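PDB 2RA8: WGR domain-containing protein from Bacteroides fragilis, which is of unknown function but combines an N-terminal WGR domain, a module generally associated with nucleic-acid-binding proteins, with a leucine-rich-repeat domain. Local coordinates for residues M314-Y318 / P350-E354; L299-V303 / K329-M333; L254-V260 / L281-S287. One frame throughout, in Å; residues are numbered along the deposited sequence.

Contact 1. Residues M314-Y318 / P350-E354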
HETATM    1  N   MSE A 314       5.389 -15.423  -9.746  1.00 24.32           N
HETATM    2  CA  MSE A 314       5.650 -16.064  -8.461  1.00 21.11           C
HETATM    3  C   MSE A 314       5.806 -15.004  -7.396  1.00 17.03           C
HETATM    4  O   MSE A 314       6.487 -15.201  -6.389  1.00 25.88           O
HETATM    5  CB  MSE A 314       6.920 -16.916  -8.546  1.00 18.32           C
HETATM    6  CG  MSE A 314       6.819 -18.059  -9.562  1.00 23.61           C
HETATM    7 SE   MSE A 314       8.420 -19.164  -9.702  1.00 41.88          SE
HETATM    8  CE  MSE A 314       9.304 -18.262 -11.155  1.00 21.80           C
ATOM      9  N   LYS A 315       5.164 -13.862  -7.627  1.00 18.35           N
ATOM     10  CA  LYS A 315       5.208 -12.738  -6.699  1.00 25.56           C
ATOM     11  C   LYS A 315       4.638 -13.180  -5.378  1.00 28.03           C
ATOM     12  O   LYS A 315       3.500 -13.625  -5.305  1.00 28.56           O
ATOM     13  CB  LYS A 315       4.421 -11.572  -7.287  1.00 29.87           C
ATOM     14  CG  LYS A 315       4.590 -10.244  -6.574  1.00 29.30           C
ATOM     15  CD  LYS A 315       4.136  -9.114  -7.491  1.00 31.16           C
ATOM     16  CE  LYS A 315       3.730  -7.875  -6.711  1.00 38.86           C
ATOM     17  NZ  LYS A 315       4.811  -7.405  -5.809  1.00 44.83           N
ATOM     18  N   TYR A 316       5.445 -13.035  -4.327  1.00 32.38           N
ATOM     19  CA  TYR A 316       5.135 -13.467  -2.957  1.00 23.76           C
ATOM     20  C   TYR A 316       5.358 -14.958  -2.951  1.00 30.16           C
ATOM     21  O   TYR A 316       4.551 -15.735  -3.479  1.00 29.67           O
ATOM     22  CB  TYR A 316       3.695 -13.151  -2.509  1.00 21.06           C
ATOM     23  CG  TYR A 316       3.450 -13.532  -1.052  1.00 24.34           C
ATOM     24  CD1 TYR A 316       3.107 -14.841  -0.703  1.00 23.36           C
ATOM     25  CD2 TYR A 316       3.670 -12.616  -0.018  1.00 24.57           C
ATOM     26  CE1 TYR A 316       3.000 -15.234   0.632  1.00 26.56           C
ATOM     27  CE2 TYR A 316       3.565 -13.006   1.330  1.00 28.28           C
ATOM     28  CZ  TYR A 316       3.233 -14.315   1.638  1.00 23.42           C
ATOM     29  OH  TYR A 316       3.147 -14.732   2.949  1.00 32.36           O
ATOM     30  N   ASN A 317       6.474 -15.363  -2.355  1.00 27.88           N
ATOM     31  CA  ASN A 317       6.858 -16.768  -2.314  1.00 31.17           C
ATOM     32  C   ASN A 317       7.780 -17.061  -1.151  1.00 29.86           C
ATOM     33  O   ASN A 317       8.050 -16.199  -0.316  1.00 20.78           O
ATOM     34  CB  ASN A 317       7.584 -17.123  -3.613  1.00 24.89           C
ATOM     35  CG  ASN A 317       8.858 -16.312  -3.804  1.00 31.58           C
ATOM     36  OD1 ASN A 317       9.806 -16.435  -3.025  1.00 33.26           O
ATOM     37  ND2 ASN A 317       8.884 -15.472  -4.833  1.00 36.41           N
ATOM     38  N   TYR A 318       8.276 -18.291  -1.103  1.00 34.07           N
ATOM     39  CA  TYR A 318       9.189 -18.710  -0.050  1.00 32.86           C
ATOM     40  C   TYR A 318      10.379 -19.406  -0.679  1.00 32.53           C
ATOM     41  O   TYR A 318      10.838 -20.433  -0.190  1.00 29.73           O
ATOM     42  CB  TYR A 318       8.478 -19.653   0.939  1.00 38.21           C
ATOM     43  CG  TYR A 318       7.660 -18.961   2.011  1.00 39.03           C
ATOM     44  CD1 TYR A 318       8.239 -18.590   3.228  1.00 34.91           C
ATOM     45  CD2 TYR A 318       6.307 -18.683   1.816  1.00 34.55           C
ATOM     46  CE1 TYR A 318       7.484 -17.961   4.226  1.00 29.63           C
ATOM     47  CE2 TYR A 318       5.548 -18.055   2.807  1.00 33.53           C
ATOM     48  CZ  TYR A 318       6.142 -17.700   4.004  1.00 25.27           C
ATOM     49  OH  TYR A 318       5.386 -17.096   4.978  1.00 38.78           O
ATOM     50  N   PRO A 350       5.622 -20.193  11.108  1.00 35.01           N
ATOM     51  CA  PRO A 350       4.836 -20.931  10.110  1.00 40.33           C
ATOM     52  C   PRO A 350       4.690 -20.137   8.848  1.00 43.39           C
ATOM     53  O   PRO A 350       4.446 -18.933   8.891  1.00 49.85           O
ATOM     54  CB  PRO A 350       3.491 -21.136  10.805  1.00 40.14           C
ATOM     55  CG  PRO A 350       3.868 -21.187  12.256  1.00 46.75           C
ATOM     56  CD  PRO A 350       4.875 -20.063  12.371  1.00 38.27           C
HETATM   57  N   MSE A 351       4.842 -20.798   7.708  1.00 43.82           N
HETATM   58  CA  MSE A 351       4.717 -20.117   6.431  1.00 40.52           C
HETATM   59  C   MSE A 351       3.261 -19.957   6.091  1.00 36.05           C
HETATM   60  O   MSE A 351       2.489 -20.920   6.133  1.00 38.85           O
HETATM   61  CB  MSE A 351       5.435 -20.912   5.344  1.00 42.37           C
HETATM   62  CG  MSE A 351       6.920 -21.094   5.620  1.00 38.65           C
HETATM   63 SE   MSE A 351       7.831 -22.076   4.226  1.00 55.65          SE
HETATM   64  CE  MSE A 351       7.274 -23.864   4.738  1.00 34.14           C
ATOM     65  N   ILE A 352       2.878 -18.729   5.754  1.00 37.58           N
ATOM     66  CA  ILE A 352       1.490 -18.423   5.427  1.00 37.89           C
ATOM     67  C   ILE A 352       1.308 -17.827   4.055  1.00 36.58           C
ATOM     68  O   ILE A 352       2.276 -17.402   3.414  1.00 23.75           O
ATOM     69  CB  ILE A 352       0.900 -17.451   6.463  1.00 38.40           C
ATOM     70  CG1 ILE A 352       1.740 -16.174   6.510  1.00 36.51           C
ATOM     71  CG2 ILE A 352       0.869 -18.111   7.830  1.00 30.83           C
ATOM     72  CD1 ILE A 352       1.210 -15.115   7.468  1.00 40.30           C
ATOM     73  N   THR A 353       0.058 -17.802   3.602  1.00 33.31           N
ATOM     74  CA  THR A 353      -0.292 -17.239   2.300  1.00 37.41           C
ATOM     75  C   THR A 353      -0.295 -15.725   2.388  1.00 31.94           C
ATOM     76  O   THR A 353      -0.335 -15.159   3.483  1.00 34.38           O
ATOM     77  CB  THR A 353      -1.686 -17.724   1.844  1.00 30.79           C
ATOM     78  OG1 THR A 353      -2.647 -17.447   2.869  1.00 26.53           O
ATOM     79  CG2 THR A 353      -1.674 -19.223   1.568  1.00 29.32           C
ATOM     80  N   GLU A 354      -0.255 -15.058   1.240  1.00 35.48           N
ATOM     81  CA  GLU A 354      -0.230 -13.595   1.211  1.00 31.89           C
ATOM     82  C   GLU A 354      -1.394 -12.916   1.925  1.00 35.45           C
ATOM     83  O   GLU A 354      -1.184 -11.992   2.708  1.00 32.12           O
ATOM     84  CB  GLU A 354      -0.173 -13.094  -0.230  1.00 34.58           C
ATOM     85  CG  GLU A 354       0.301 -11.655  -0.350  1.00 36.54           C
ATOM     86  CD  GLU A 354       0.189 -11.118  -1.763  1.00 39.33           C
ATOM     87  OE1 GLU A 354       0.615 -11.816  -2.705  1.00 33.23           O
ATOM     88  OE2 GLU A 354      -0.320  -9.992  -1.933  1.00 50.29           O
TER
HETATM   89  O   HOH W   1       1.454 -11.854  -5.315  1.00 21.75           O

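Contact 2. Residues L299-V303 / K329-M333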
ATOM      1  N   LEU A 299       9.632 -26.876 -12.013  1.00 35.45           N
ATOM      2  CA  LEU A 299       9.721 -26.061 -13.215  1.00 34.05           C
ATOM      3  C   LEU A 299      11.035 -26.279 -13.897  1.00 35.06           C
ATOM      4  O   LEU A 299      11.083 -26.507 -15.108  1.00 36.19           O
ATOM      5  CB  LEU A 299       9.587 -24.578 -12.879  1.00 32.99           C
ATOM      6  CG  LEU A 299       8.243 -24.097 -12.346  1.00 32.35           C
ATOM      7  CD1 LEU A 299       8.405 -22.684 -11.802  1.00 32.69           C
ATOM      8  CD2 LEU A 299       7.199 -24.144 -13.454  1.00 30.98           C
ATOM      9  N   LEU A 300      12.115 -26.199 -13.124  1.00 34.28           N
ATOM     10  CA  LEU A 300      13.460 -26.386 -13.663  1.00 31.79           C
ATOM     11  C   LEU A 300      13.691 -27.771 -14.230  1.00 37.59           C
ATOM     12  O   LEU A 300      14.479 -27.928 -15.161  1.00 35.94           O
ATOM     13  CB  LEU A 300      14.518 -26.098 -12.589  1.00 27.44           C
ATOM     14  CG  LEU A 300      14.630 -24.648 -12.127  1.00 28.44           C
ATOM     15  CD1 LEU A 300      15.625 -24.544 -10.982  1.00 26.84           C
ATOM     16  CD2 LEU A 300      15.057 -23.778 -13.293  1.00 24.25           C
ATOM     17  N   ASP A 301      13.016 -28.778 -13.672  1.00 41.34           N
ATOM     18  CA  ASP A 301      13.144 -30.156 -14.152  1.00 40.56           C
ATOM     19  C   ASP A 301      12.294 -30.381 -15.378  1.00 41.43           C
ATOM     20  O   ASP A 301      12.304 -31.466 -15.961  1.00 43.51           O
ATOM     21  CB  ASP A 301      12.692 -31.170 -13.082  1.00 46.01           C
ATOM     22  CG  ASP A 301      13.631 -31.237 -11.881  1.00 47.85           C
ATOM     23  OD1 ASP A 301      14.842 -30.985 -12.038  1.00 38.41           O
ATOM     24  OD2 ASP A 301      13.153 -31.572 -10.776  1.00 43.21           O
ATOM     25  N   HIS A 302      11.542 -29.359 -15.774  1.00 41.77           N
ATOM     26  CA  HIS A 302      10.657 -29.464 -16.930  1.00 38.91           C
ATOM     27  C   HIS A 302      10.599 -28.193 -17.731  1.00 37.78           C
ATOM     28  O   HIS A 302       9.512 -27.725 -18.073  1.00 44.86           O
ATOM     29  CB  HIS A 302       9.243 -29.808 -16.468  1.00 34.35           C
ATOM     30  CG  HIS A 302       9.122 -31.162 -15.848  1.00 36.40           C
ATOM     31  ND1 HIS A 302       9.246 -32.326 -16.577  1.00 37.56           N
ATOM     32  CD2 HIS A 302       8.884 -31.541 -14.570  1.00 51.23           C
ATOM     33  CE1 HIS A 302       9.090 -33.363 -15.774  1.00 43.11           C
ATOM     34  NE2 HIS A 302       8.869 -32.914 -14.550  1.00 44.65           N
ATOM     35  N   VAL A 303      11.759 -27.619 -18.035  1.00 30.78           N
ATOM     36  CA  VAL A 303      11.809 -26.384 -18.812  1.00 36.69           C
ATOM     37  C   VAL A 303      11.143 -26.583 -20.154  1.00 42.58           C
ATOM     38  O   VAL A 303      10.561 -25.657 -20.716  1.00 46.00           O
ATOM     39  CB  VAL A 303      13.263 -25.931 -19.044  1.00 34.83           C
ATOM     40  CG1 VAL A 303      13.283 -24.564 -19.702  1.00 38.28           C
ATOM     41  CG2 VAL A 303      14.014 -25.902 -17.719  1.00 32.73           C
ATOM     42  N   LYS A 329      18.446 -17.499 -14.110  1.00 37.87           N
ATOM     43  CA  LYS A 329      19.358 -17.896 -15.180  1.00 41.39           C
ATOM     44  C   LYS A 329      18.900 -19.044 -16.050  1.00 33.20           C
ATOM     45  O   LYS A 329      19.230 -19.086 -17.235  1.00 42.28           O
ATOM     46  CB  LYS A 329      20.728 -18.245 -14.593  1.00 43.56           C
ATOM     47  CG  LYS A 329      21.847 -18.301 -15.622  1.00 47.29           C
ATOM     48  CD  LYS A 329      23.156 -18.763 -14.999  1.00 49.66           C
ATOM     49  CE  LYS A 329      24.329 -18.531 -15.944  1.00 63.52           C
ATOM     50  NZ  LYS A 329      24.123 -19.175 -17.271  1.00 65.32           N
ATOM     51  N   SER A 330      18.147 -19.979 -15.477  1.00 35.99           N
ATOM     52  CA  SER A 330      17.676 -21.140 -16.229  1.00 39.45           C
ATOM     53  C   SER A 330      16.373 -20.953 -16.987  1.00 39.25           C
ATOM     54  O   SER A 330      16.090 -21.706 -17.917  1.00 43.72           O
ATOM     55  CB  SER A 330      17.548 -22.349 -15.297  1.00 39.30           C
ATOM     56  OG  SER A 330      18.803 -22.691 -14.731  1.00 50.96           O
ATOM     57  N   LEU A 331      15.567 -19.966 -16.608  1.00 37.49           N
ATOM     58  CA  LEU A 331      14.305 -19.734 -17.314  1.00 40.45           C
ATOM     59  C   LEU A 331      14.453 -18.606 -18.308  1.00 32.82           C
ATOM     60  O   LEU A 331      14.900 -17.516 -17.962  1.00 33.78           O
ATOM     61  CB  LEU A 331      13.173 -19.439 -16.316  1.00 38.09           C
ATOM     62  CG  LEU A 331      12.813 -20.621 -15.397  1.00 30.65           C
ATOM     63  CD1 LEU A 331      11.617 -20.271 -14.531  1.00 21.09           C
ATOM     64  CD2 LEU A 331      12.498 -21.849 -16.242  1.00 37.63           C
ATOM     65  N   PRO A 332      14.081 -18.852 -19.576  1.00 28.90           N
ATOM     66  CA  PRO A 332      14.185 -17.846 -20.638  1.00 29.30           C
ATOM     67  C   PRO A 332      13.172 -16.730 -20.679  1.00 31.83           C
ATOM     68  O   PRO A 332      13.426 -15.697 -21.294  1.00 33.96           O
ATOM     69  CB  PRO A 332      14.141 -18.690 -21.910  1.00 36.62           C
ATOM     70  CG  PRO A 332      13.188 -19.782 -21.530  1.00 23.63           C
ATOM     71  CD  PRO A 332      13.660 -20.155 -20.133  1.00 30.29           C
HETATM   72  N   MSE A 333      12.023 -16.902 -20.036  1.00 29.82           N
HETATM   73  CA  MSE A 333      11.013 -15.850 -20.080  1.00 29.35           C
HETATM   74  C   MSE A 333      10.962 -15.011 -18.835  1.00 32.75           C
HETATM   75  O   MSE A 333      11.646 -15.277 -17.846  1.00 35.58           O
HETATM   76  CB  MSE A 333       9.623 -16.445 -20.340  1.00 34.27           C
HETATM   77  CG  MSE A 333       8.907 -16.989 -19.109  1.00 42.94           C
HETATM   78 SE   MSE A 333       9.847 -18.394 -18.177  1.00 47.42          SE
HETATM   79  CE  MSE A 333       9.550 -19.827 -19.436  1.00 24.87           C
TER

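Contact 3. Residues L254-V260 / L281-S287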
ATOM      1  N   LEU A 254      -8.201 -19.756 -23.071  1.00 18.89           N
ATOM      2  CA  LEU A 254      -7.503 -19.264 -21.879  1.00 19.64           C
ATOM      3  C   LEU A 254      -6.027 -18.972 -22.160  1.00 15.78           C
ATOM      4  O   LEU A 254      -5.354 -19.742 -22.850  1.00 17.99           O
ATOM      5  CB  LEU A 254      -7.614 -20.283 -20.748  1.00 22.47           C
ATOM      6  CG  LEU A 254      -7.377 -19.726 -19.340  1.00 25.80           C
ATOM      7  CD1 LEU A 254      -8.565 -18.877 -18.911  1.00 26.53           C
ATOM      8  CD2 LEU A 254      -7.179 -20.868 -18.366  1.00 21.91           C
ATOM      9  N   LYS A 255      -5.534 -17.840 -21.649  1.00 14.16           N
ATOM     10  CA  LYS A 255      -4.136 -17.428 -21.825  1.00 16.86           C
ATOM     11  C   LYS A 255      -3.449 -17.271 -20.485  1.00 22.03           C
ATOM     12  O   LYS A 255      -2.247 -17.507 -20.358  1.00 23.42           O
ATOM     13  CB  LYS A 255      -4.041 -16.076 -22.537  1.00 19.37           C
ATOM     14  CG  LYS A 255      -4.468 -16.066 -23.988  1.00 26.59           C
ATOM     15  CD  LYS A 255      -4.262 -14.684 -24.601  1.00 40.39           C
ATOM     16  CE  LYS A 255      -4.720 -14.637 -26.054  1.00 40.74           C
ATOM     17  NZ  LYS A 255      -6.176 -14.926 -26.196  1.00 65.13           N
ATOM     18  N   TRP A 256      -4.213 -16.836 -19.489  1.00 18.33           N
ATOM     19  CA  TRP A 256      -3.690 -16.629 -18.142  1.00 22.04           C
ATOM     20  C   TRP A 256      -4.494 -17.463 -17.182  1.00 10.81           C
ATOM     21  O   TRP A 256      -5.713 -17.324 -17.089  1.00 18.40           O
ATOM     22  CB  TRP A 256      -3.794 -15.129 -17.764  1.00 13.73           C
ATOM     23  CG  TRP A 256      -3.235 -14.736 -16.409  1.00 19.60           C
ATOM     24  CD1 TRP A 256      -3.494 -15.331 -15.209  1.00 22.65           C
ATOM     25  CD2 TRP A 256      -2.375 -13.622 -16.130  1.00 20.34           C
ATOM     26  NE1 TRP A 256      -2.847 -14.655 -14.191  1.00 20.69           N
ATOM     27  CE2 TRP A 256      -2.157 -13.606 -14.730  1.00 13.83           C
ATOM     28  CE3 TRP A 256      -1.768 -12.643 -16.924  1.00 27.14           C
ATOM     29  CZ2 TRP A 256      -1.359 -12.637 -14.115  1.00 24.06           C
ATOM     30  CZ3 TRP A 256      -0.972 -11.684 -16.312  1.00 31.19           C
ATOM     31  CH2 TRP A 256      -0.774 -11.690 -14.918  1.00 31.00           C
ATOM     32  N   LEU A 257      -3.821 -18.370 -16.484  1.00 14.61           N
ATOM     33  CA  LEU A 257      -4.477 -19.210 -15.488  1.00 20.62           C
ATOM     34  C   LEU A 257      -3.743 -19.075 -14.181  1.00 19.52           C
ATOM     35  O   LEU A 257      -2.511 -19.132 -14.138  1.00 23.37           O
ATOM     36  CB  LEU A 257      -4.471 -20.677 -15.907  1.00 23.35           C
ATOM     37  CG  LEU A 257      -4.955 -21.707 -14.862  1.00 24.09           C
ATOM     38  CD1 LEU A 257      -6.393 -21.403 -14.391  1.00 19.99           C
ATOM     39  CD2 LEU A 257      -4.884 -23.089 -15.489  1.00 24.24           C
ATOM     40  N   GLY A 258      -4.501 -18.894 -13.108  1.00 23.57           N
ATOM     41  CA  GLY A 258      -3.901 -18.756 -11.800  1.00 25.16           C
ATOM     42  C   GLY A 258      -4.709 -19.336 -10.652  1.00 23.73           C
ATOM     43  O   GLY A 258      -5.906 -19.058 -10.493  1.00 22.72           O
ATOM     44  N   ILE A 259      -4.051 -20.189  -9.875  1.00 19.61           N
ATOM     45  CA  ILE A 259      -4.642 -20.778  -8.681  1.00 23.78           C
ATOM     46  C   ILE A 259      -3.588 -20.287  -7.729  1.00 17.78           C
ATOM     47  O   ILE A 259      -2.474 -20.811  -7.685  1.00 23.53           O
ATOM     48  CB  ILE A 259      -4.682 -22.319  -8.740  1.00 28.01           C
ATOM     49  CG1 ILE A 259      -5.524 -22.778  -9.945  1.00 18.81           C
ATOM     50  CG2 ILE A 259      -5.270 -22.864  -7.450  1.00 21.84           C
ATOM     51  CD1 ILE A 259      -6.931 -22.217  -9.967  1.00 17.29           C
ATOM     52  N   VAL A 260      -3.943 -19.256  -6.978  1.00 18.18           N
ATOM     53  CA  VAL A 260      -3.001 -18.582  -6.101  1.00 16.25           C
ATOM     54  C   VAL A 260      -3.370 -18.514  -4.661  1.00 14.27           C
ATOM     55  O   VAL A 260      -4.434 -18.961  -4.249  1.00 18.10           O
ATOM     56  CB  VAL A 260      -2.819 -17.125  -6.587  1.00 14.47           C
ATOM     57  CG1 VAL A 260      -2.396 -17.106  -8.043  1.00 26.29           C
ATOM     58  CG2 VAL A 260      -4.137 -16.355  -6.414  1.00 19.76           C
ATOM     59  N   LEU A 281      -1.199 -21.718 -22.844  1.00 27.86           N
ATOM     60  CA  LEU A 281      -1.044 -20.585 -21.931  1.00 20.31           C
ATOM     61  C   LEU A 281       0.109 -19.671 -22.202  1.00 27.88           C
ATOM     62  O   LEU A 281       1.137 -20.082 -22.723  1.00 28.95           O
ATOM     63  CB  LEU A 281      -0.911 -21.073 -20.487  1.00 23.44           C
ATOM     64  CG  LEU A 281      -2.092 -21.820 -19.864  1.00 12.91           C
ATOM     65  CD1 LEU A 281      -1.741 -22.218 -18.434  1.00 24.69           C
ATOM     66  CD2 LEU A 281      -3.316 -20.926 -19.878  1.00 15.65           C
ATOM     67  N   GLU A 282      -0.064 -18.408 -21.837  1.00 26.63           N
ATOM     68  CA  GLU A 282       0.993 -17.423 -21.984  1.00 24.25           C
ATOM     69  C   GLU A 282       1.499 -17.154 -20.593  1.00 20.92           C
ATOM     70  O   GLU A 282       2.686 -16.903 -20.388  1.00 29.41           O
ATOM     71  CB  GLU A 282       0.464 -16.105 -22.554  1.00 23.44           C
ATOM     72  CG  GLU A 282      -0.206 -16.214 -23.905  1.00 24.97           C
ATOM     73  CD  GLU A 282      -0.509 -14.857 -24.512  1.00 34.84           C
ATOM     74  OE1 GLU A 282      -0.985 -13.963 -23.780  1.00 37.45           O
ATOM     75  OE2 GLU A 282      -0.277 -14.685 -25.726  1.00 42.53           O
ATOM     76  N   THR A 283       0.594 -17.212 -19.620  1.00 20.40           N
ATOM     77  CA  THR A 283       0.961 -16.926 -18.235  1.00 21.04           C
ATOM     78  C   THR A 283       0.566 -17.985 -17.231  1.00 24.87           C
ATOM     79  O   THR A 283      -0.579 -18.432 -17.190  1.00 26.83           O
ATOM     80  CB  THR A 283       0.341 -15.574 -17.780  1.00 24.29           C
ATOM     81  OG1 THR A 283       0.731 -14.539 -18.694  1.00 20.43           O
ATOM     82  CG2 THR A 283       0.817 -15.203 -16.363  1.00 13.77           C
HETATM   83  N   MSE A 284       1.534 -18.401 -16.421  1.00 22.53           N
HETATM   84  CA  MSE A 284       1.308 -19.375 -15.362  1.00 24.93           C
HETATM   85  C   MSE A 284       1.387 -18.529 -14.111  1.00 24.63           C
HETATM   86  O   MSE A 284       2.417 -17.937 -13.817  1.00 25.34           O
HETATM   87  CB  MSE A 284       2.413 -20.430 -15.351  1.00 20.36           C
HETATM   88  CG  MSE A 284       2.276 -21.462 -14.251  1.00 38.90           C
HETATM   89 SE   MSE A 284       3.797 -22.667 -14.194  1.00 45.29          SE
HETATM   90  CE  MSE A 284       4.197 -22.561 -12.317  1.00 41.14           C
ATOM     91  N   ASP A 285       0.291 -18.466 -13.378  1.00 15.87           N
ATOM     92  CA  ASP A 285       0.196 -17.639 -12.181  1.00 21.90           C
ATOM     93  C   ASP A 285       0.165 -18.508 -10.951  1.00 22.36           C
ATOM     94  O   ASP A 285      -0.814 -19.202 -10.702  1.00 18.88           O
ATOM     95  CB  ASP A 285      -1.093 -16.815 -12.264  1.00 19.58           C
ATOM     96  CG  ASP A 285      -1.115 -15.623 -11.320  1.00 25.72           C
ATOM     97  OD1 ASP A 285      -0.384 -15.608 -10.301  1.00 16.32           O
ATOM     98  OD2 ASP A 285      -1.900 -14.697 -11.607  1.00 24.70           O
ATOM     99  N   ILE A 286       1.249 -18.482 -10.184  1.00 25.22           N
ATOM    100  CA  ILE A 286       1.358 -19.269  -8.969  1.00 22.08           C
ATOM    101  C   ILE A 286       1.898 -18.379  -7.892  1.00 22.97           C
ATOM    102  O   ILE A 286       2.858 -18.715  -7.204  1.00 19.76           O
ATOM    103  CB  ILE A 286       2.301 -20.472  -9.165  1.00 23.33           C
ATOM    104  CG1 ILE A 286       3.630 -20.003  -9.761  1.00 27.62           C
ATOM    105  CG2 ILE A 286       1.642 -21.499 -10.087  1.00 16.99           C
ATOM    106  CD1 ILE A 286       4.782 -20.964  -9.532  1.00 30.80           C
ATOM    107  N   SER A 287       1.261 -17.226  -7.743  1.00 24.64           N
ATOM    108  CA  SER A 287       1.666 -16.233  -6.755  1.00 21.27           C
ATOM    109  C   SER A 287       0.914 -16.293  -5.454  1.00 22.64           C
ATOM    110  O   SER A 287       0.044 -17.142  -5.253  1.00 26.38           O
ATOM    111  CB  SER A 287       1.491 -14.840  -7.348  1.00 29.82           C
ATOM    112  OG  SER A 287       0.150 -14.645  -7.757  1.00 25.90           O
TER

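Contact 1. Residues M314-Y318 / P350-E354
Lys-315 meets Glu-354 through a water that donates from its two hydrogens, to Lys-315 O at 2.7 Å and to the carboxylate oxygen Glu-354 OE1. The lysine's own charge is used differently, in a salt bridge to Asp-339. Next along the chain, Tyr-316 holds its ring anti to the backbone N (chi1 -176°), which carries it across to the 350-354 tail. Glu-354 lies over one face of this ring: its CB stands 3.6 Å from the ring centroid, almost on the normal, and its chain extends back toward the root of the tyrosine until OE1 comes 3.4 Å from Tyr-316 CB. At the far end Tyr-316 OH donates to Ile-352 O at 2.8 Å. The acceptor lies in the plane of the ring, yet the hydroxyl stands 48° out of the carbonyl plane, so the bond is short without being aimed at a lone pair. Asn-317 turns inward to its own segment, where ND2 makes a nearly straight bond (173°) to Met-314 O at 2.9 Å and closes the turn from Met-314 to Asn-317. Tyr-318 turns to the amide of Ile-352: its OH accepts from Ile-352 N at 3.1 Å. Ile-352 is thus gripped by both its backbone N-H and its carbonyl. Selenomethionine Met-351 slides over one face of the Tyr-318 ring, with CG 3.5 Å from Tyr-318 CE1 and SE 4.0 Å from the ring centroid. The tail runs antiparallel to 314-318 without forming a strand, and it also reaches Ala-288 and Asp-261. This is a Met-aromatic contact beside two tyrosine hydroxyls bonded to one backbone residue, fastening a C-terminal tail across the loops that follow the parallel strands of a leucine-rich-repeat domain.

Contact 2. Residues L299-V303 / K329-M333
Leu-300 and Ser-330 bring the C-terminal ends of helix 293-300 and helix 321-330 together. The closest approach is that of the methyl Leu-300 CD2, which presses on Ser-330 CB at 3.5 Å. Leu-300 leaves its helix beside the neighbour rather than at it, but its branched end swings over, and the same side chain rests on Met-323, Glu-326 and Leu-327 along the flank of helix 321-330. The leucine is therefore a bump laid along that helix, with Ser-330 at the C-terminal end of the surface it meets.

Just beyond, the shapes are reversed. Leu-331, the first residue to leave the helical course, sends a methyl back across: Leu-331 CD2 enters the notch between Leu-300 and Val-303, 4.4 Å from Leu-300 CD2 and 4.5 Å from Val-303 CG1. The notch exists because the chain turns between its two walls, a turn held by the bond from His-302 N to Leu-299 O at 3.0 Å. Val-303 faces the opposite bend loosely. With CG1 anti to the backbone N (chi1 -173°), that methyl looks onto the bend from Ser-330 to Pro-332, lying 4.4 Å from Pro-332 CD and as far from the carbonyl oxygen of Ser-330.

Beneath this exchange the buried Leu-299 and Leu-331 both touch Ile-306 of helix 303-306. Spaced at van der Waals distance or slightly more, the contact is by packing alone, mostly between apolar groups, and it is characteristic of neighbouring helices stacked side by side along the helical layer of an alpha/beta leucine-rich-repeat fold.

Contact 3. Residues L254-V260 / L281-S287
Trp-256 donates its indole N-H to Asp-285 between the two parallel strands of the beta-alpha-beta unit formed by strand 256-260, helix 265-274 and strand 283-285 in the leucine-rich-repeat sheet. Trp-256 NE1 lies 2.8 Å from Asp-285 OD2, which sits near the indole plane and uses its anti lone pair; the bond is bent, at 141°, and the carboxylate is turned steeply against the indole. The other oxygen, Asp-285 OD1, takes the hydroxyl of Ser-287 on its syn side, with OG at 2.8 Å, and is also bonded by Asn-313 from the next strand. The carboxylate is thus held at both oxygens in a buried setting.

Backbone bonds come next. Lys-255 O accepts two amides, Glu-282 N at 2.8 Å and Thr-283 N at 3.0 Å, and so grips the entry to strand 283-285 twice. Leu-257 O then takes the amide of Asp-285, while the bonds from Leu-257 N to Thr-283 O and from Ile-259 N to Asp-285 O are weak.

Packing differs on the two faces of the sheet. On that of Trp-256, the anti first torsion (chi1 -178°) lays the indole over Thr-283, whose methyl CG2 sits 3.6 Å from the centroid of the six-membered ring in a CH-pi contact. Toward the helix, Leu-281 spreads its two methyls: CD1 reaches Leu-257 CB at 4.0 Å, CD2 lies 4.1 Å from Leu-254 CD2, and Phe-272 of helix 265-274 touches the same side chain. Ahead of the strands, Lys-255 runs alongside Glu-282, although its ammonium pairs with Glu-222. At the far end, Val-260 CG1 comes to 3.4 Å from Asp-285 OD1.

In the fold
Followed from the N terminus, the chain first closes contact 3, where 281-287 returns beside 254-260 after helix 265-274. Contact 2 opens next, at 299-303, but before 329-333 closes it the chain passes through 314-318, where contact 1 opens; the tail 350-354 closes that one last. Contacts 1 and 2 therefore cross, while contact 3 precedes both in series. The three are also in touch in space: Met-284 reaches Leu-299 from sheet to helix, and Met-314 packs on both Leu-299 and Ile-286. Together they tie parallel strands, the helices beside them and the C-terminal tail into the last part of the repeat domain.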